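Local coordinates for protein ribosome biogenesis GTPase A (Thermotoga maritima, PDB 3CNL) that binds GTP, probably hydrolyses it, and is probably required for a late step in assembly of the large (50S) ribosomal subunit, at residues E27-D30 with A36-A39; F160-A165 with D181-E186; E190-S195 with M229-E234. All coordinates share one frame; numbering follows the deposited sequence.

In the fold
Interaction 1 lies about 6 Å from the centre of the folded chain, in the GTP-binding domain, where strand 24-30 is a central strand of the sheet. The side chain of Val28 comes within about 6 Å of the bound GTP analogue and about 3 Å of that of Thr110, a GTP-binding residue. Interactions 2 and 3 belong to the helices that follow the sheet and lie away from the nucleotide. They share helix 182-196, with centres about 13 Å apart, and touch where Asp163 meets Ile191 and Phe185 meets Phe232. Interaction 1 meets interaction 2 through Ala36 and Leu164, centres about 18 Å apart, but stays about 8 Å from interaction 3 at the nearest atoms.

Interaction 1 of 3, residues E27-D30 with A36-A39; sequences EVRD and ATSA
Arg29 runs its long side chain beside the loop 36-39. Its CB lies 3.4 Å from Thr37 OG1, CG packs near Thr37 O, and CD and NE pass the CA of Ser38. The guanidinium then lies flat against Ser38, whose CB sits over the centre of one face, 3.6 Å from Arg29 CZ. At the tip, NH2 of Arg29 donates in its own plane to Glu27 OE2 at 2.8 Å, meeting that oxygen from above the carboxylate plane, while NH1 turns to the carbonyl of Pro34. An alanine in place of Arg29 is likely to leave Glu27 without its charged mate and Ser38 without the flat surface it packs on. Strand 24-30 is a central parallel strand of the P-loop GTPase sheet, and the loop leaving its end folds back over it; Val28, on another side of the strand, faces the P-loop. Glutamate suits position 27 because its extended chain, with CG anti to the backbone N (chi1 -172°), carries OE1 to the loop, where Ala39 N donates to it at 2.6 Å nearly along the C-O axis. Near the strand end, Asp30 N donates to Thr37 OG1 at 3.0 Å, a hydroxyl also bonded to the carbonyl of Ala33. Between these two bonds a water donates to Thr37 O and, at 2.7 Å, to Val28 O, which is also bonded to Thr110 OG1.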
ATOM      1  N   GLU A  27      -0.578  10.925  -1.797  1.00 23.54           N
ATOM      2  CA  GLU A  27      -0.515   9.853  -0.817  1.00 23.91           C
ATOM      3  C   GLU A  27      -0.863   8.533  -1.514  1.00 22.95           C
ATOM      4  O   GLU A  27      -2.008   8.296  -1.924  1.00 22.49           O
ATOM      5  CB  GLU A  27      -1.456  10.180   0.338  1.00 24.61           C
ATOM      6  CG  GLU A  27      -1.381   9.258   1.529  1.00 29.19           C
ATOM      7  CD  GLU A  27      -2.480   9.564   2.535  1.00 32.78           C
ATOM      8  OE1 GLU A  27      -2.319   9.217   3.707  1.00 32.95           O
ATOM      9  OE2 GLU A  27      -3.530  10.137   2.150  1.00 37.13           O
ATOM     10  N   VAL A  28       0.150   7.690  -1.668  1.00 21.86           N
ATOM     11  CA  VAL A  28      -0.009   6.408  -2.345  1.00 21.54           C
ATOM     12  C   VAL A  28      -0.394   5.316  -1.323  1.00 21.06           C
ATOM     13  O   VAL A  28       0.436   4.865  -0.510  1.00 20.68           O
ATOM     14  CB  VAL A  28       1.235   6.042  -3.181  1.00 21.54           C
ATOM     15  CG1 VAL A  28       1.048   4.674  -3.918  1.00 21.27           C
ATOM     16  CG2 VAL A  28       1.574   7.159  -4.182  1.00 21.43           C
ATOM     17  N   ARG A  29      -1.665   4.916  -1.390  1.00 19.41           N
ATOM     18  CA  ARG A  29      -2.240   3.907  -0.515  1.00 18.64           C
ATOM     19  C   ARG A  29      -2.532   2.670  -1.345  1.00 19.11           C
ATOM     20  O   ARG A  29      -2.592   2.760  -2.564  1.00 19.06           O
ATOM     21  CB  ARG A  29      -3.551   4.422   0.077  1.00 18.49           C
ATOM     22  CG  ARG A  29      -3.447   5.760   0.855  1.00 17.33           C
ATOM     23  CD  ARG A  29      -4.686   5.947   1.697  1.00 20.81           C
ATOM     24  NE  ARG A  29      -4.735   7.276   2.276  1.00 22.36           N
ATOM     25  CZ  ARG A  29      -5.667   7.712   3.111  1.00 24.17           C
ATOM     26  NH1 ARG A  29      -6.658   6.912   3.500  1.00 29.08           N
ATOM     27  NH2 ARG A  29      -5.598   8.954   3.573  1.00 24.68           N
ATOM     28  N   ASP A  30      -2.704   1.530  -0.686  1.00 19.81           N
ATOM     29  CA  ASP A  30      -3.158   0.294  -1.332  1.00 20.73           C
ATOM     30  C   ASP A  30      -4.688   0.331  -1.220  1.00 20.64           C
ATOM     31  O   ASP A  30      -5.220   0.539  -0.136  1.00 21.42           O
ATOM     32  CB  ASP A  30      -2.538  -0.934  -0.620  1.00 21.00           C
ATOM     33  CG  ASP A  30      -2.763  -2.247  -1.376  1.00 21.44           C
ATOM     34  OD1 ASP A  30      -3.908  -2.519  -1.759  1.00 20.47           O
ATOM     35  OD2 ASP A  30      -1.801  -3.033  -1.569  1.00 22.38           O
ATOM     36  N   ALA A  36      -5.443   1.178   6.658  1.00 22.94           N
ATOM     37  CA  ALA A  36      -4.191   0.634   7.126  1.00 22.59           C
ATOM     38  C   ALA A  36      -3.021   1.343   6.489  1.00 22.45           C
ATOM     39  O   ALA A  36      -2.046   1.637   7.182  1.00 22.75           O
ATOM     40  CB  ALA A  36      -4.118  -0.910   6.885  1.00 22.66           C
ATOM     41  N   THR A  37      -3.120   1.637   5.184  1.00 22.53           N
ATOM     42  CA  THR A  37      -2.018   2.232   4.410  1.00 22.92           C
ATOM     43  C   THR A  37      -2.085   3.775   4.290  1.00 24.36           C
ATOM     44  O   THR A  37      -1.405   4.367   3.453  1.00 23.53           O
ATOM     45  CB  THR A  37      -1.884   1.609   2.991  1.00 22.77           C
ATOM     46  OG1 THR A  37      -3.102   1.796   2.256  1.00 21.61           O
ATOM     47  CG2 THR A  37      -1.538   0.098   3.082  1.00 22.02           C
ATOM     48  N   SER A  38      -2.879   4.402   5.148  1.00 25.81           N
ATOM     49  CA  SER A  38      -2.983   5.852   5.192  1.00 28.56           C
ATOM     50  C   SER A  38      -1.725   6.386   5.836  1.00 30.96           C
ATOM     51  O   SER A  38      -1.108   5.696   6.654  1.00 30.88           O
ATOM     52  CB  SER A  38      -4.185   6.261   6.030  1.00 28.14           C
ATOM     53  OG  SER A  38      -3.895   6.126   7.403  1.00 28.70           O
ATOM     54  N   ALA A  39      -1.344   7.616   5.505  1.00 34.11           N
ATOM     55  CA  ALA A  39      -0.114   8.188   6.061  1.00 37.60           C
ATOM     56  C   ALA A  39      -0.382   8.900   7.383  1.00 40.43           C
ATOM     57  O   ALA A  39      -0.019  10.067   7.557  1.00 41.66           O
ATOM     58  CB  ALA A  39       0.550   9.132   5.053  1.00 38.07           C
TER
HETATM   59  O   HOH W   1       0.699   4.922   2.150  1.00 18.60           O

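Interaction 2 of 3, residues F160-A165 with D181-E186; sequences FSEDLA and DQRIFE
Ala165 and Ile184 form the apolar heart of this contact: CB of Ala165 lies 3.8 Å from Ile184 CG2 and almost as near to its CD1. The small alanine lets the two helix starts come close, and the branched isoleucine covers it with two methyls. CG1 of Ile184 turns to the aliphatic part of Glu162, whose CG is 4.1 Å away as the two side chains slide past each other in opposite directions. Beyond CG the glutamate reaches the more exposed side of the contact, crossing Arg183 at about a right angle, with OE1 of Glu162 3.5 Å from Arg183 CB. Its charge does not pair directly with the guanidinium; a water donates to Glu162 OE1 at 2.7 Å and, weakly, to Asp181 OD2. Arg183 is held by Asp181 instead, side-on: NE meets OD1, and NH2 of Arg183 gives OD2 of Asp181 a 2.6 Å bond, both through syn lone pairs. Bending at chi3 (-68°) folds the arginine back to that carboxylate. OD1 of Asp181 also accepts from Arg183 N, capping helix 182-196, while Ser161 is the N-cap residue of helix 162-170, its OG accepting from Leu164 N. The contact thus joins the first turns of two successive helices; Asp163 with Arg187 ties them further by a salt bridge, and Phe185 packs against helices 202-212 and 224-236.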
ATOM      1  N   PHE A 160       0.149  -0.042  16.931  1.00 44.62           N
ATOM      2  CA  PHE A 160      -0.340  -0.257  18.278  1.00 44.38           C
ATOM      3  C   PHE A 160      -1.262  -1.476  18.316  1.00 43.48           C
ATOM      4  O   PHE A 160      -1.369  -2.153  19.344  1.00 44.55           O
ATOM      5  CB  PHE A 160      -1.100   0.989  18.740  1.00 45.76           C
ATOM      6  CG  PHE A 160      -2.193   1.417  17.795  1.00 46.18           C
ATOM      7  CD1 PHE A 160      -3.520   1.411  18.203  1.00 47.07           C
ATOM      8  CD2 PHE A 160      -1.892   1.809  16.485  1.00 48.15           C
ATOM      9  CE1 PHE A 160      -4.540   1.793  17.330  1.00 49.55           C
ATOM     10  CE2 PHE A 160      -2.896   2.197  15.601  1.00 49.19           C
ATOM     11  CZ  PHE A 160      -4.225   2.186  16.019  1.00 46.84           C
ATOM     12  N   SER A 161      -1.913  -1.763  17.187  1.00 41.51           N
ATOM     13  CA  SER A 161      -2.931  -2.797  17.136  1.00 39.02           C
ATOM     14  C   SER A 161      -2.508  -4.019  16.320  1.00 37.57           C
ATOM     15  O   SER A 161      -1.673  -3.942  15.415  1.00 37.10           O
ATOM     16  CB  SER A 161      -4.248  -2.222  16.625  1.00 39.05           C
ATOM     17  OG  SER A 161      -4.183  -1.930  15.245  1.00 39.09           O
ATOM     18  N   GLU A 162      -3.106  -5.152  16.667  1.00 35.43           N
ATOM     19  CA  GLU A 162      -2.867  -6.407  15.981  1.00 33.22           C
ATOM     20  C   GLU A 162      -3.488  -6.341  14.576  1.00 31.21           C
ATOM     21  O   GLU A 162      -2.904  -6.818  13.597  1.00 29.97           O
ATOM     22  CB  GLU A 162      -3.445  -7.530  16.840  1.00 33.52           C
ATOM     23  CG  GLU A 162      -3.719  -8.833  16.163  1.00 34.82           C
ATOM     24  CD  GLU A 162      -4.571  -9.732  17.041  1.00 36.79           C
ATOM     25  OE1 GLU A 162      -4.070 -10.153  18.114  1.00 35.99           O
ATOM     26  OE2 GLU A 162      -5.744  -9.998  16.662  1.00 37.27           O
ATOM     27  N   ASP A 163      -4.663  -5.723  14.493  1.00 29.31           N
ATOM     28  CA  ASP A 163      -5.369  -5.590  13.233  1.00 28.34           C
ATOM     29  C   ASP A 163      -4.572  -4.745  12.205  1.00 27.13           C
ATOM     30  O   ASP A 163      -4.472  -5.101  11.031  1.00 26.37           O
ATOM     31  CB  ASP A 163      -6.742  -4.987  13.484  1.00 28.69           C
ATOM     32  CG  ASP A 163      -7.571  -4.921  12.235  1.00 29.73           C
ATOM     33  OD1 ASP A 163      -7.985  -5.982  11.726  1.00 32.49           O
ATOM     34  OD2 ASP A 163      -7.817  -3.807  11.761  1.00 31.20           O
ATOM     35  N   LEU A 164      -3.988  -3.641  12.660  1.00 25.71           N
ATOM     36  CA  LEU A 164      -3.159  -2.800  11.773  1.00 24.79           C
ATOM     37  C   LEU A 164      -1.915  -3.543  11.262  1.00 23.80           C
ATOM     38  O   LEU A 164      -1.613  -3.510  10.073  1.00 24.01           O
ATOM     39  CB  LEU A 164      -2.787  -1.477  12.462  1.00 24.18           C
ATOM     40  CG  LEU A 164      -1.866  -0.543  11.660  1.00 25.66           C
ATOM     41  CD1 LEU A 164      -2.531  -0.071  10.372  1.00 23.73           C
ATOM     42  CD2 LEU A 164      -1.352   0.648  12.513  1.00 25.71           C
ATOM     43  N   ALA A 165      -1.220  -4.249  12.149  1.00 22.60           N
ATOM     44  CA  ALA A 165      -0.073  -5.063  11.736  1.00 21.55           C
ATOM     45  C   ALA A 165      -0.489  -6.139  10.722  1.00 21.03           C
ATOM     46  O   ALA A 165       0.190  -6.342   9.714  1.00 21.33           O
ATOM     47  CB  ALA A 165       0.605  -5.696  12.960  1.00 21.66           C
ATOM     48  N   ASP A 181       4.390 -11.582  17.356  1.00 35.48           N
ATOM     49  CA  ASP A 181       3.235 -12.230  17.978  1.00 33.52           C
ATOM     50  C   ASP A 181       2.510 -13.067  16.911  1.00 31.63           C
ATOM     51  O   ASP A 181       2.144 -12.551  15.846  1.00 29.98           O
ATOM     52  CB  ASP A 181       2.321 -11.165  18.617  1.00 34.00           C
ATOM     53  CG  ASP A 181       1.261 -11.762  19.543  1.00 34.77           C
ATOM     54  OD1 ASP A 181       0.716 -12.846  19.240  1.00 34.70           O
ATOM     55  OD2 ASP A 181       0.968 -11.140  20.594  1.00 38.26           O
ATOM     56  N   GLN A 182       2.342 -14.367  17.183  1.00 29.71           N
ATOM     57  CA  GLN A 182       1.706 -15.293  16.227  1.00 28.03           C
ATOM     58  C   GLN A 182       0.240 -14.936  15.960  1.00 26.30           C
ATOM     59  O   GLN A 182      -0.327 -15.317  14.930  1.00 25.35           O
ATOM     60  CB  GLN A 182       1.823 -16.744  16.719  1.00 28.49           C
ATOM     61  CG  GLN A 182       1.014 -17.067  17.978  1.00 28.46           C
ATOM     62  CD  GLN A 182       1.094 -18.528  18.370  1.00 28.68           C
ATOM     63  OE1 GLN A 182       0.101 -19.235  18.279  1.00 30.71           O
ATOM     64  NE2 GLN A 182       2.282 -18.995  18.797  1.00 27.21           N
ATOM     65  N   ARG A 183      -0.359 -14.215  16.907  1.00 25.14           N
ATOM     66  CA  ARG A 183      -1.738 -13.733  16.794  1.00 25.19           C
ATOM     67  C   ARG A 183      -1.913 -12.728  15.650  1.00 24.77           C
ATOM     68  O   ARG A 183      -3.001 -12.592  15.101  1.00 25.22           O
ATOM     69  CB  ARG A 183      -2.211 -13.140  18.122  1.00 25.37           C
ATOM     70  CG  ARG A 183      -2.395 -14.213  19.202  1.00 25.81           C
ATOM     71  CD  ARG A 183      -2.762 -13.622  20.543  1.00 26.87           C
ATOM     72  NE  ARG A 183      -1.631 -12.873  21.084  1.00 26.19           N
ATOM     73  CZ  ARG A 183      -1.488 -12.536  22.359  1.00 26.48           C
ATOM     74  NH1 ARG A 183      -2.397 -12.889  23.259  1.00 27.97           N
ATOM     75  NH2 ARG A 183      -0.423 -11.853  22.721  1.00 26.26           N
ATOM     76  N   ILE A 184      -0.833 -12.053  15.276  1.00 24.09           N
ATOM     77  CA  ILE A 184      -0.858 -11.187  14.107  1.00 23.14           C
ATOM     78  C   ILE A 184      -0.946 -11.993  12.806  1.00 22.33           C
ATOM     79  O   ILE A 184      -1.697 -11.611  11.903  1.00 21.51           O
ATOM     80  CB  ILE A 184       0.349 -10.221  14.105  1.00 23.36           C
ATOM     81  CG1 ILE A 184       0.209  -9.239  15.261  1.00 23.08           C
ATOM     82  CG2 ILE A 184       0.468  -9.504  12.743  1.00 24.10           C
ATOM     83  CD1 ILE A 184       1.479  -8.410  15.554  1.00 23.86           C
ATOM     84  N   PHE A 185      -0.205 -13.109  12.712  1.00 22.04           N
ATOM     85  CA  PHE A 185      -0.379 -14.037  11.589  1.00 21.42           C
ATOM     86  C   PHE A 185      -1.771 -14.614  11.531  1.00 20.75           C
ATOM     87  O   PHE A 185      -2.362 -14.683  10.465  1.00 20.87           O
ATOM     88  CB  PHE A 185       0.632 -15.192  11.602  1.00 22.32           C
ATOM     89  CG  PHE A 185       2.057 -14.764  11.447  1.00 22.70           C
ATOM     90  CD1 PHE A 185       2.456 -13.992  10.357  1.00 24.77           C
ATOM     91  CD2 PHE A 185       3.013 -15.154  12.387  1.00 25.48           C
ATOM     92  CE1 PHE A 185       3.781 -13.605  10.210  1.00 24.50           C
ATOM     93  CE2 PHE A 185       4.363 -14.785  12.250  1.00 25.29           C
ATOM     94  CZ  PHE A 185       4.740 -13.993  11.164  1.00 24.74           C
ATOM     95  N   GLU A 186      -2.291 -15.043  12.675  1.00 20.36           N
ATOM     96  CA  GLU A 186      -3.657 -15.554  12.750  1.00 19.98           C
ATOM     97  C   GLU A 186      -4.714 -14.522  12.316  1.00 19.89           C
ATOM     98  O   GLU A 186      -5.626 -14.859  11.538  1.00 20.00           O
ATOM     99  CB  GLU A 186      -3.935 -16.105  14.142  1.00 20.78           C
ATOM    100  CG  GLU A 186      -3.059 -17.316  14.448  1.00 22.61           C
ATOM    101  CD  GLU A 186      -3.157 -17.808  15.876  1.00 27.12           C
ATOM    102  OE1 GLU A 186      -2.831 -18.990  16.092  1.00 30.56           O
ATOM    103  OE2 GLU A 186      -3.510 -17.033  16.791  1.00 24.02           O
TER
HETATM  104  O   HOH W   2      -5.600 -13.319  16.174  1.00 33.76           O
HETATM  105  O   HOH W   3      -1.782  -9.420  19.449  1.00 46.26           O

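Interaction 3 of 3, residues E190-S195 with M229-E234; sequences EIFARS and MLFFTE
Phe192 and Phe231 meet across two helical segments that stand well apart, their nearest CA atoms, those of Phe192 and Phe232, being 9.7 Å from each other. Long side chains are needed to cover this distance, and phenylalanine suits both places: it reaches the middle and is apolar, in keeping with a buried position. In Phe192, CG stands anti to the backbone N (chi1 176°), and Phe231 has nearly the same first torsion, which sends each ring out from its own helix toward the other. The result is a T-shaped pair. The ring planes are 86° apart and the centroids 5.0 Å, with the edge of Phe231 directed at the face of Phe192. The leading atom is CZ of Phe231, which stands over that face, offset toward the rim; it lies 3.5 Å from both CD2 and CE2 of Phe192. CE1 of Phe231 follows at 4.0 Å from Phe192 CE2. In such a geometry the slightly positive C-H edge of one ring faces the electron-rich face of the other, a favourable match that needs no polar group.

Within its own segment, Phe231 lays CD2 over the centre of the ring of Phe232, 3.6 Å above its plane. Phe232 itself packs on Leu169 and Leu170 of helix 162-170 and on Phe185 of helix 182-196. Beyond the pair, Ile198 packs against Phe192, while Phe231 makes further edge-to-face contacts with Phe205 and Phe206 of helix 202-212. Such a cluster of edge-to-face rings is a common way of filling a hydrophobic core between packed helices; here it joins helices 182-196, 202-212 and 224-236, with helix 162-170 touching through Phe232, in the helical part of this GTPase, away from the nucleotide.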
ATOM      1  N   GLU A 190      -7.204 -14.735   9.213  1.00 22.33           N
ATOM      2  CA  GLU A 190      -8.647 -14.534   9.427  1.00 25.39           C
ATOM      3  C   GLU A 190      -9.235 -13.513   8.432  1.00 24.09           C
ATOM      4  O   GLU A 190     -10.274 -13.752   7.807  1.00 23.60           O
ATOM      5  CB  GLU A 190      -8.899 -14.089  10.875  1.00 24.33           C
ATOM      6  CG  GLU A 190     -10.354 -13.869  11.241  1.00 28.35           C
ATOM      7  CD  GLU A 190     -10.516 -13.557  12.720  1.00 27.96           C
ATOM      8  OE1 GLU A 190     -11.073 -14.409  13.443  1.00 37.24           O
ATOM      9  OE2 GLU A 190     -10.056 -12.487  13.176  1.00 33.54           O
ATOM     10  N   ILE A 191      -8.554 -12.388   8.281  1.00 23.71           N
ATOM     11  CA  ILE A 191      -8.974 -11.345   7.340  1.00 24.19           C
ATOM     12  C   ILE A 191      -8.971 -11.882   5.924  1.00 24.77           C
ATOM     13  O   ILE A 191      -9.957 -11.714   5.190  1.00 25.01           O
ATOM     14  CB  ILE A 191      -8.086 -10.073   7.438  1.00 24.08           C
ATOM     15  CG1 ILE A 191      -8.218  -9.429   8.813  1.00 22.95           C
ATOM     16  CG2 ILE A 191      -8.451  -9.043   6.322  1.00 24.83           C
ATOM     17  CD1 ILE A 191      -7.075  -8.470   9.121  1.00 21.96           C
ATOM     18  N   PHE A 192      -7.886 -12.569   5.555  1.00 25.29           N
ATOM     19  CA  PHE A 192      -7.808 -13.208   4.260  1.00 26.01           C
ATOM     20  C   PHE A 192      -8.961 -14.209   4.056  1.00 27.30           C
ATOM     21  O   PHE A 192      -9.709 -14.133   3.066  1.00 27.20           O
ATOM     22  CB  PHE A 192      -6.448 -13.901   4.067  1.00 25.13           C
ATOM     23  CG  PHE A 192      -6.351 -14.646   2.781  1.00 25.71           C
ATOM     24  CD1 PHE A 192      -6.147 -13.958   1.591  1.00 24.38           C
ATOM     25  CD2 PHE A 192      -6.524 -16.039   2.743  1.00 25.85           C
ATOM     26  CE1 PHE A 192      -6.084 -14.638   0.388  1.00 25.50           C
ATOM     27  CE2 PHE A 192      -6.464 -16.730   1.536  1.00 25.30           C
ATOM     28  CZ  PHE A 192      -6.242 -16.033   0.363  1.00 24.60           C
ATOM     29  N   ALA A 193      -9.093 -15.128   5.002  1.00 28.64           N
ATOM     30  CA  ALA A 193     -10.045 -16.220   4.915  1.00 30.81           C
ATOM     31  C   ALA A 193     -11.445 -15.674   4.744  1.00 32.63           C
ATOM     32  O   ALA A 193     -12.173 -16.122   3.858  1.00 33.15           O
ATOM     33  CB  ALA A 193      -9.968 -17.086   6.152  1.00 30.78           C
ATOM     34  N   ARG A 194     -11.808 -14.686   5.561  1.00 34.20           N
ATOM     35  CA  ARG A 194     -13.097 -14.020   5.404  1.00 37.10           C
ATOM     36  C   ARG A 194     -13.279 -13.353   4.035  1.00 38.13           C
ATOM     37  O   ARG A 194     -14.336 -13.499   3.435  1.00 39.26           O
ATOM     38  CB  ARG A 194     -13.341 -13.011   6.525  1.00 37.38           C
ATOM     39  CG  ARG A 194     -13.639 -13.667   7.876  1.00 40.59           C
ATOM     40  CD  ARG A 194     -14.849 -13.011   8.549  1.00 46.76           C
ATOM     41  NE  ARG A 194     -16.096 -13.291   7.826  1.00 49.98           N
ATOM     42  CZ  ARG A 194     -17.167 -12.498   7.818  1.00 51.19           C
ATOM     43  NH1 ARG A 194     -17.170 -11.345   8.486  1.00 53.35           N
ATOM     44  NH2 ARG A 194     -18.242 -12.857   7.126  1.00 53.92           N
ATOM     45  N   SER A 195     -12.256 -12.645   3.552  1.00 39.16           N
ATOM     46  CA  SER A 195     -12.346 -11.828   2.327  1.00 40.76           C
ATOM     47  C   SER A 195     -12.446 -12.699   1.079  1.00 41.62           C
ATOM     48  O   SER A 195     -12.858 -12.229   0.019  1.00 42.21           O
ATOM     49  CB  SER A 195     -11.147 -10.866   2.190  1.00 40.80           C
ATOM     50  OG  SER A 195     -11.082  -9.898   3.246  1.00 41.88           O
ATOM     51  N   MET A 229       5.791 -16.646   5.307  1.00 27.77           N
ATOM     52  CA  MET A 229       6.510 -15.659   4.492  1.00 29.12           C
ATOM     53  C   MET A 229       6.058 -15.683   3.035  1.00 28.03           C
ATOM     54  O   MET A 229       5.707 -14.652   2.468  1.00 28.08           O
ATOM     55  CB  MET A 229       8.022 -15.921   4.574  1.00 32.77           C
ATOM     56  CG  MET A 229       8.862 -15.235   3.497  1.00 33.16           C
ATOM     57  SD  MET A 229       9.049 -13.470   3.829  1.00 48.49           S
ATOM     58  CE  MET A 229      10.509 -13.052   2.860  1.00 34.93           C
ATOM     59  N   LEU A 230       6.068 -16.869   2.432  1.00 27.92           N
ATOM     60  CA  LEU A 230       5.698 -17.037   1.031  1.00 27.09           C
ATOM     61  C   LEU A 230       4.222 -16.767   0.792  1.00 26.46           C
ATOM     62  O   LEU A 230       3.858 -16.144  -0.208  1.00 25.99           O
ATOM     63  CB  LEU A 230       6.065 -18.446   0.577  1.00 27.54           C
ATOM     64  CG  LEU A 230       5.753 -18.989  -0.824  1.00 28.66           C
ATOM     65  CD1 LEU A 230       6.269 -18.110  -1.959  1.00 30.74           C
ATOM     66  CD2 LEU A 230       6.350 -20.402  -0.927  1.00 28.77           C
ATOM     67  N   PHE A 231       3.363 -17.249   1.692  1.00 25.53           N
ATOM     68  CA  PHE A 231       1.920 -17.036   1.516  1.00 24.78           C
ATOM     69  C   PHE A 231       1.605 -15.543   1.469  1.00 24.48           C
ATOM     70  O   PHE A 231       0.947 -15.063   0.532  1.00 24.01           O
ATOM     71  CB  PHE A 231       1.091 -17.743   2.610  1.00 24.34           C
ATOM     72  CG  PHE A 231      -0.373 -17.408   2.554  1.00 23.69           C
ATOM     73  CD1 PHE A 231      -1.170 -17.894   1.533  1.00 24.00           C
ATOM     74  CD2 PHE A 231      -0.938 -16.557   3.489  1.00 24.83           C
ATOM     75  CE1 PHE A 231      -2.514 -17.544   1.457  1.00 26.66           C
ATOM     76  CE2 PHE A 231      -2.307 -16.221   3.427  1.00 24.41           C
ATOM     77  CZ  PHE A 231      -3.073 -16.710   2.423  1.00 23.81           C
ATOM     78  N   PHE A 232       2.093 -14.811   2.462  1.00 24.60           N
ATOM     79  CA  PHE A 232       1.771 -13.387   2.579  1.00 25.48           C
ATOM     80  C   PHE A 232       2.442 -12.539   1.521  1.00 25.65           C
ATOM     81  O   PHE A 232       1.910 -11.504   1.119  1.00 25.84           O
ATOM     82  CB  PHE A 232       2.009 -12.855   4.010  1.00 25.59           C
ATOM     83  CG  PHE A 232       1.034 -13.404   5.002  1.00 26.66           C
ATOM     84  CD1 PHE A 232      -0.316 -13.105   4.902  1.00 27.42           C
ATOM     85  CD2 PHE A 232       1.452 -14.265   6.026  1.00 28.77           C
ATOM     86  CE1 PHE A 232      -1.244 -13.660   5.803  1.00 28.70           C
ATOM     87  CE2 PHE A 232       0.535 -14.809   6.924  1.00 26.83           C
ATOM     88  CZ  PHE A 232      -0.806 -14.505   6.817  1.00 26.58           C
ATOM     89  N   THR A 233       3.573 -13.015   1.020  1.00 26.36           N
ATOM     90  CA  THR A 233       4.236 -12.387  -0.124  1.00 27.31           C
ATOM     91  C   THR A 233       3.348 -12.564  -1.332  1.00 26.83           C
ATOM     92  O   THR A 233       3.090 -11.609  -2.055  1.00 27.56           O
ATOM     93  CB  THR A 233       5.615 -13.015  -0.371  1.00 27.56           C
ATOM     94  OG1 THR A 233       6.450 -12.684   0.743  1.00 28.95           O
ATOM     95  CG2 THR A 233       6.252 -12.476  -1.660  1.00 28.13           C
ATOM     96  N   GLU A 234       2.846 -13.778  -1.535  1.00 26.16           N
ATOM     97  CA  GLU A 234       1.881 -14.026  -2.587  1.00 25.58           C
ATOM     98  C   GLU A 234       0.567 -13.231  -2.461  1.00 24.58           C
ATOM     99  O   GLU A 234       0.066 -12.697  -3.454  1.00 24.50           O
ATOM    100  CB  GLU A 234       1.596 -15.526  -2.696  1.00 27.06           C
ATOM    101  CG  GLU A 234       2.742 -16.281  -3.368  1.00 28.20           C
ATOM    102  CD  GLU A 234       2.410 -17.716  -3.667  1.00 32.21           C
ATOM    103  OE1 GLU A 234       3.213 -18.362  -4.370  1.00 35.28           O
ATOM    104  OE2 GLU A 234       1.363 -18.208  -3.199  1.00 33.27           O
TER